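PDB 5XEM: cysteine synthase from Fusobacterium nucleatum subsp. nucleatum strain ATCC 25586, which produces hydrogen sulfide and probably also makes L-cysteine and acetate from O-acetyl-L-serine and hydrogen sulfide, using pyridoxal 5'-phosphate. Local coordinates for residues 28-33 with 288-293; 61-66 with 88-93. One frame throughout, in Å; residues are numbered along the deposited sequence.

How the contacts relate
The two contacts lie on opposite sides of the chain's centre, with their own centres about 44 Å apart, and contact 2 is nested within the loop of chain that contact 1 closes. Contact 1 (28-33 with 288-293) pairs two neighbouring strands of the six-stranded mixed sheet; it is partly buried and runs on direct backbone hydrogen bonds, one amide side chain and a salt bridge. Contact 2 (61-66 with 88-93) lies at the surface beside the four-stranded parallel sheet, where two loops meet through one isoleucine methyl on a tyrosine ring and through water. The contacts thus belong to different sheets and share no element.

Contact 1: 28-33 with 288-293; sequences FGNEIY and KGLKIV
Asn30 reaches across to the turn before strand 291-296 and receives two backbone N-H groups on one oxygen. Its OD1 takes Leu290 N at 2.9 Å and Lys288 N at 3.2 Å, the two donors arriving from opposite faces of the amide plane, each tilted about 30° from it. The side chain lies alongside that of Leu290, whose CB is 3.6 Å from Asn30 OD1. A weak bond from Gly289 N to Gly29 O adds to the clasp.

Beyond this turn the backbones pair in parallel. Glu31 N bonds to Leu290 O, Ile292 N to Glu31 O at 2.8 Å, and Tyr33 N to Ile292 O at 2.8 Å with an almost straight N-H...O angle of 173°. On the face carrying Glu31, Lys291 and Tyr33, the first two side chains run side by side, and Glu31 OE1 meets Lys291 NZ in a salt bridge of 2.9 Å. The lysine chain stays extended as far as CE and then bends (chi4 -90°), which turns NZ onto the carboxylate. Ile32 and Ile292 occupy the other face, their nearest side-chain atoms, CG1 of Ile32 and CB of Ile292, 4.3 Å apart.

A second shell fixes these groups. Asn30 ND2 donates to Ser282 OG and Asn285 O, so both ends of the amide are held and its rotation is set. Helix 269-284 packs on Ile32 and Ile292, while Tyr33 touches Leu6 of the second subunit.

Strands 31-36 and 291-296 are adjacent and parallel in the mixed sheet although 254 residues lie between the two segments. This brings an early strand beside the last one, within the larger sheet of the fold-type II pyridoxal-phosphate enzymes, to which the cysteine synthase/cystathionine beta-synthase family belongs.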
loop_
_atom_site.group_PDB
_atom_site.type_symbol
_atom_site.label_atom_id
_atom_site.label_comp_id
_atom_site.label_asym_id
_atom_site.label_seq_id
_atom_site.Cartn_x
_atom_site.Cartn_y
_atom_site.Cartn_z
ATOM N N PHE A 28 -15.067 -16.677 -17.508
ATOM C CA PHE A 28 -15.896 -17.807 -17.950
ATOM C C PHE A 28 -17.369 -17.636 -17.640
ATOM O O PHE A 28 -18.029 -18.571 -17.163
ATOM C CB PHE A 28 -15.356 -19.117 -17.372
ATOM C CG PHE A 28 -13.879 -19.280 -17.573
ATOM C CD1 PHE A 28 -13.359 -19.430 -18.849
ATOM C CD2 PHE A 28 -13.001 -19.218 -16.493
ATOM C CE1 PHE A 28 -11.985 -19.543 -19.047
ATOM C CE2 PHE A 28 -11.633 -19.337 -16.684
ATOM C CZ PHE A 28 -11.124 -19.495 -17.958
ATOM N N GLY A 29 -17.881 -16.441 -17.917
ATOM C CA GLY A 29 -19.298 -16.148 -17.736
ATOM C C GLY A 29 -19.823 -16.093 -16.305
ATOM O O GLY A 29 -21.030 -16.163 -16.079
ATOM N N ASN A 30 -18.924 -15.963 -15.331
ATOM C CA ASN A 30 -19.317 -15.615 -13.964
ATOM C C ASN A 30 -18.620 -14.327 -13.583
ATOM O O ASN A 30 -17.627 -13.995 -14.182
ATOM C CB ASN A 30 -18.919 -16.723 -13.010
ATOM C CG ASN A 30 -19.608 -18.032 -13.333
ATOM O OD1 ASN A 30 -20.849 -18.090 -13.375
ATOM N ND2 ASN A 30 -18.821 -19.090 -13.550
ATOM N N GLU A 31 -19.140 -13.612 -12.593
ATOM C CA GLU A 31 -18.512 -12.366 -12.142
ATOM C C GLU A 31 -17.595 -12.659 -10.944
ATOM O O GLU A 31 -18.032 -13.254 -9.947
ATOM C CB GLU A 31 -19.582 -11.352 -11.771
ATOM C CG GLU A 31 -20.496 -11.008 -12.931
ATOM C CD GLU A 31 -21.492 -9.923 -12.594
ATOM O OE1 GLU A 31 -22.270 -10.088 -11.632
ATOM O OE2 GLU A 31 -21.494 -8.890 -13.294
ATOM N N ILE A 32 -16.326 -12.269 -11.057
ATOM C CA ILE A 32 -15.375 -12.420 -9.959
ATOM C C ILE A 32 -15.009 -11.038 -9.418
ATOM O O ILE A 32 -14.633 -10.152 -10.179
ATOM C CB ILE A 32 -14.089 -13.152 -10.372
ATOM C CG1 ILE A 32 -14.415 -14.530 -10.966
ATOM C CG2 ILE A 32 -13.176 -13.316 -9.148
ATOM C CD1 ILE A 32 -13.202 -15.372 -11.329
ATOM N N TYR A 33 -15.185 -10.879 -8.113
ATOM C CA TYR A 33 -14.838 -9.651 -7.381
ATOM C C TYR A 33 -13.694 -9.981 -6.433
ATOM O O TYR A 33 -13.750 -11.000 -5.740
ATOM C CB TYR A 33 -16.024 -9.185 -6.550
ATOM C CG TYR A 33 -17.214 -8.786 -7.380
ATOM C CD1 TYR A 33 -17.336 -7.487 -7.874
ATOM C CD2 TYR A 33 -18.222 -9.698 -7.674
ATOM C CE1 TYR A 33 -18.419 -7.117 -8.651
ATOM C CE2 TYR A 33 -19.321 -9.333 -8.437
ATOM C CZ TYR A 33 -19.404 -8.050 -8.926
ATOM O OH TYR A 33 -20.490 -7.678 -9.684
ATOM N N LYS A 288 -22.850 -19.472 -15.400
ATOM C CA LYS A 288 -23.998 -19.581 -14.510
ATOM C C LYS A 288 -24.315 -18.239 -13.870
ATOM O O LYS A 288 -25.182 -18.171 -13.000
ATOM C CB LYS A 288 -23.727 -20.604 -13.414
ATOM C CG LYS A 288 -23.554 -22.033 -13.888
ATOM C CD LYS A 288 -23.343 -22.944 -12.694
ATOM C CE LYS A 288 -23.217 -24.406 -13.099
ATOM N NZ LYS A 288 -22.109 -24.617 -14.077
ATOM N N GLY A 289 -23.613 -17.180 -14.290
ATOM C CA GLY A 289 -23.745 -15.842 -13.697
ATOM C C GLY A 289 -23.478 -15.749 -12.192
ATOM O O GLY A 289 -24.023 -14.878 -11.517
ATOM N N LEU A 290 -22.633 -16.630 -11.665
ATOM C CA LEU A 290 -22.337 -16.661 -10.231
ATOM C C LEU A 290 -21.573 -15.404 -9.816
ATOM O O LEU A 290 -20.792 -14.857 -10.591
ATOM C CB LEU A 290 -21.492 -17.881 -9.859
ATOM C CG LEU A 290 -22.036 -19.258 -10.234
ATOM C CD1 LEU A 290 -20.955 -20.317 -10.042
ATOM C CD2 LEU A 290 -23.279 -19.586 -9.431
ATOM N N LYS A 291 -21.837 -14.923 -8.614
ATOM C CA LYS A 291 -21.072 -13.806 -8.058
ATOM C C LYS A 291 -20.078 -14.446 -7.110
ATOM O O LYS A 291 -20.460 -15.066 -6.093
ATOM C CB LYS A 291 -21.989 -12.824 -7.359
ATOM C CG LYS A 291 -22.878 -12.048 -8.330
ATOM C CD LYS A 291 -23.453 -10.799 -7.682
ATOM C CE LYS A 291 -24.517 -10.124 -8.540
ATOM N NZ LYS A 291 -23.964 -9.106 -9.477
ATOM N N ILE A 292 -18.806 -14.348 -7.484
ATOM C CA ILE A 292 -17.735 -15.073 -6.798
ATOM C C ILE A 292 -16.841 -14.028 -6.150
ATOM O O ILE A 292 -16.376 -13.120 -6.836
ATOM C CB ILE A 292 -16.895 -15.916 -7.772
ATOM C CG1 ILE A 292 -17.785 -16.891 -8.567
ATOM C CG2 ILE A 292 -15.791 -16.666 -7.018
ATOM C CD1 ILE A 292 -17.012 -17.855 -9.452
ATOM N N VAL A 293 -16.638 -14.140 -4.842
ATOM C CA VAL A 293 -15.729 -13.216 -4.127
ATOM C C VAL A 293 -14.464 -13.950 -3.753
ATOM O O VAL A 293 -14.519 -15.072 -3.202
ATOM C CB VAL A 293 -16.373 -12.618 -2.868
ATOM C CG1 VAL A 293 -15.364 -11.739 -2.111
ATOM C CG2 VAL A 293 -17.611 -11.791 -3.227
#

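Contact 2: 61-66 with 88-93; sequences GLIDKD and KNYKLK. With ACT (acetate ion), chain E.
Ile63 lays its CG2 methyl over one face of the Tyr90 ring, and this CH-pi contact is the main direct link between the two loops. CG2 of Ile63 lies 3.7 Å from the centroid of the Tyr90 ring, 19° off its normal. It is displaced toward the hydroxyl end, and its nearest ring atom is CZ of Tyr90. Because CG2 is anti to the backbone N of Ile63 (chi1 -58° places CG1 beside it), this branch is the one presented to the ring. The opposite face is backed by Lys88 CB, which leaves the aromatic plane sandwiched between aliphatic carbons. Helix 46-60 adds Ile54 against both Ile63 and Tyr90.

Water carries the polar part. One molecule donates to Ile63 O at 2.9 Å and to Tyr90 OH at 2.7 Å; that hydroxyl is also hydrogen-bonded to Glu58. A second donates to Lys65 O and accepts from Lys91 N at 2.8 Å, joining the backbones near the start of strand 92-97.

An acetate ion, probably from the crystallisation liquor, takes the amide of Leu92 on OXT at 2.9 Å.

The direct contact is apolar, and the two waters bridge the polar groups of the loops, so the hydrogen bonding between these segments is indirect, as fits a contact at the surface, beside neighbouring parallel strands 68-72 and 92-97.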
loop_
_atom_site.group_PDB
_atom_site.type_symbol
_atom_site.label_atom_id
_atom_site.label_comp_id
_atom_site.label_asym_id
_atom_site.label_seq_id
_atom_site.Cartn_x
_atom_site.Cartn_y
_atom_site.Cartn_z
ATOM N N GLY A 61 -7.623 -6.908 30.364
ATOM C CA GLY A 61 -6.592 -6.604 31.326
ATOM C C GLY A 61 -5.339 -7.431 31.171
ATOM O O GLY A 61 -4.520 -7.470 32.071
ATOM N N LEU A 62 -5.157 -8.039 29.997
ATOM C CA LEU A 62 -3.978 -8.836 29.686
ATOM C C LEU A 62 -2.805 -8.051 29.114
ATOM O O LEU A 62 -1.719 -8.600 28.979
ATOM C CB LEU A 62 -4.360 -9.955 28.724
ATOM C CG LEU A 62 -5.230 -11.058 29.320
ATOM C CD1 LEU A 62 -5.740 -11.997 28.232
ATOM C CD2 LEU A 62 -4.445 -11.829 30.376
ATOM N N ILE A 63 -3.016 -6.773 28.793
ATOM C CA ILE A 63 -1.959 -5.908 28.285
ATOM C C ILE A 63 -1.949 -4.611 29.079
ATOM O O ILE A 63 -2.912 -3.859 29.037
ATOM C CB ILE A 63 -2.174 -5.587 26.776
ATOM C CG1 ILE A 63 -2.217 -6.873 25.932
ATOM C CG2 ILE A 63 -1.092 -4.645 26.252
ATOM C CD1 ILE A 63 -2.524 -6.616 24.455
ATOM N N ASP A 64 -0.873 -4.410 29.834
ATOM C CA ASP A 64 -0.536 -3.149 30.518
ATOM C C ASP A 64 0.478 -2.431 29.630
ATOM O O ASP A 64 0.968 -2.999 28.643
ATOM C CB ASP A 64 0.144 -3.435 31.878
ATOM C CG ASP A 64 -0.713 -4.279 32.825
ATOM O OD1 ASP A 64 -1.940 -4.225 32.726
ATOM O OD2 ASP A 64 -0.142 -4.984 33.686
ATOM N N LYS A 65 0.847 -1.212 30.022
ATOM C CA LYS A 65 1.811 -0.400 29.284
ATOM C C LYS A 65 3.130 -1.121 29.085
ATOM O O LYS A 65 3.780 -0.947 28.050
ATOM C CB LYS A 65 2.096 0.932 30.023
ATOM C CG LYS A 65 0.871 1.785 30.326
ATOM C CD LYS A 65 1.208 2.901 31.326
ATOM C CE LYS A 65 0.183 3.004 32.449
ATOM N NZ LYS A 65 0.488 2.051 33.551
ATOM N N ASP A 66 3.534 -1.917 30.076
ATOM C CA ASP A 66 4.828 -2.587 30.049
ATOM C C ASP A 66 4.755 -4.077 29.639
ATOM O O ASP A 66 5.719 -4.793 29.789
ATOM C CB ASP A 66 5.548 -2.439 31.397
ATOM C CG ASP A 66 4.741 -2.965 32.571
ATOM O OD1 ASP A 66 3.491 -2.996 32.485
ATOM O OD2 ASP A 66 5.360 -3.332 33.588
ATOM N N LYS A 88 0.220 2.397 19.666
ATOM C CA LYS A 88 -0.126 2.175 21.091
ATOM C C LYS A 88 1.065 2.161 22.066
ATOM O O LYS A 88 0.877 2.045 23.296
ATOM C CB LYS A 88 -0.912 0.860 21.194
ATOM C CG LYS A 88 -2.302 0.911 20.574
ATOM C CD LYS A 88 -2.999 -0.442 20.669
ATOM C CE LYS A 88 -4.453 -0.366 20.185
ATOM N NZ LYS A 88 -5.347 0.239 21.213
ATOM N N ASN A 89 2.279 2.235 21.543
ATOM C CA ASN A 89 3.520 2.201 22.332
ATOM C C ASN A 89 3.736 0.911 23.135
ATOM O O ASN A 89 4.180 0.963 24.284
ATOM C CB ASN A 89 3.589 3.411 23.278
ATOM C CG ASN A 89 3.714 4.709 22.525
ATOM O OD1 ASN A 89 4.582 4.845 21.677
ATOM N ND2 ASN A 89 2.826 5.653 22.804
ATOM N N TYR A 90 3.385 -0.232 22.561
ATOM C CA TYR A 90 3.716 -1.509 23.177
ATOM C C TYR A 90 4.985 -2.075 22.575
ATOM O O TYR A 90 5.183 -2.003 21.353
ATOM C CB TYR A 90 2.569 -2.510 22.960
ATOM C CG TYR A 90 1.222 -2.131 23.543
ATOM C CD1 TYR A 90 1.121 -1.524 24.772
ATOM C CD2 TYR A 90 0.037 -2.476 22.888
ATOM C CE1 TYR A 90 -0.113 -1.209 25.317
ATOM C CE2 TYR A 90 -1.212 -2.176 23.428
ATOM C CZ TYR A 90 -1.270 -1.541 24.653
ATOM O OH TYR A 90 -2.470 -1.219 25.229
ATOM N N LYS A 91 5.804 -2.706 23.406
ATOM C CA LYS A 91 6.993 -3.430 22.940
ATOM C C LYS A 91 6.568 -4.760 22.304
ATOM O O LYS A 91 5.821 -5.521 22.929
ATOM C CB LYS A 91 7.922 -3.677 24.103
ATOM C CG LYS A 91 9.199 -4.433 23.794
ATOM C CD LYS A 91 10.042 -4.542 25.054
ATOM C CE LYS A 91 11.173 -5.554 24.938
ATOM N NZ LYS A 91 12.072 -5.504 26.121
ATOM N N LEU A 92 7.037 -5.023 21.076
ATOM C CA LEU A 92 6.654 -6.199 20.289
ATOM C C LEU A 92 7.928 -6.989 19.948
ATOM O O LEU A 92 8.955 -6.384 19.576
ATOM C CB LEU A 92 5.964 -5.756 18.983
ATOM C CG LEU A 92 5.558 -6.870 17.988
ATOM C CD1 LEU A 92 4.491 -7.793 18.589
ATOM C CD2 LEU A 92 5.068 -6.268 16.665
ATOM N N LYS A 93 7.864 -8.305 20.118
ATOM C CA LYS A 93 8.872 -9.245 19.646
ATOM C C LYS A 93 8.171 -10.229 18.722
ATOM O O LYS A 93 7.098 -10.728 19.046
ATOM C CB LYS A 93 9.531 -9.989 20.813
ATOM C CG LYS A 93 10.256 -9.117 21.817
ATOM C CD LYS A 93 11.033 -9.975 22.802
ATOM C CE LYS A 93 11.776 -9.099 23.794
ATOM N NZ LYS A 93 12.907 -9.823 24.459
HETATM C C ACT E . 7.839 -1.961 18.964
HETATM O O ACT E . 8.403 -0.831 19.101
HETATM O OXT ACT E . 8.378 -2.984 19.461
HETATM C CH3 ACT E . 6.532 -2.052 18.208
HETATM O O HOH W 1 -2.784 -1.249 27.879
HETATM O O HOH W 2 5.109 -2.752 26.137
#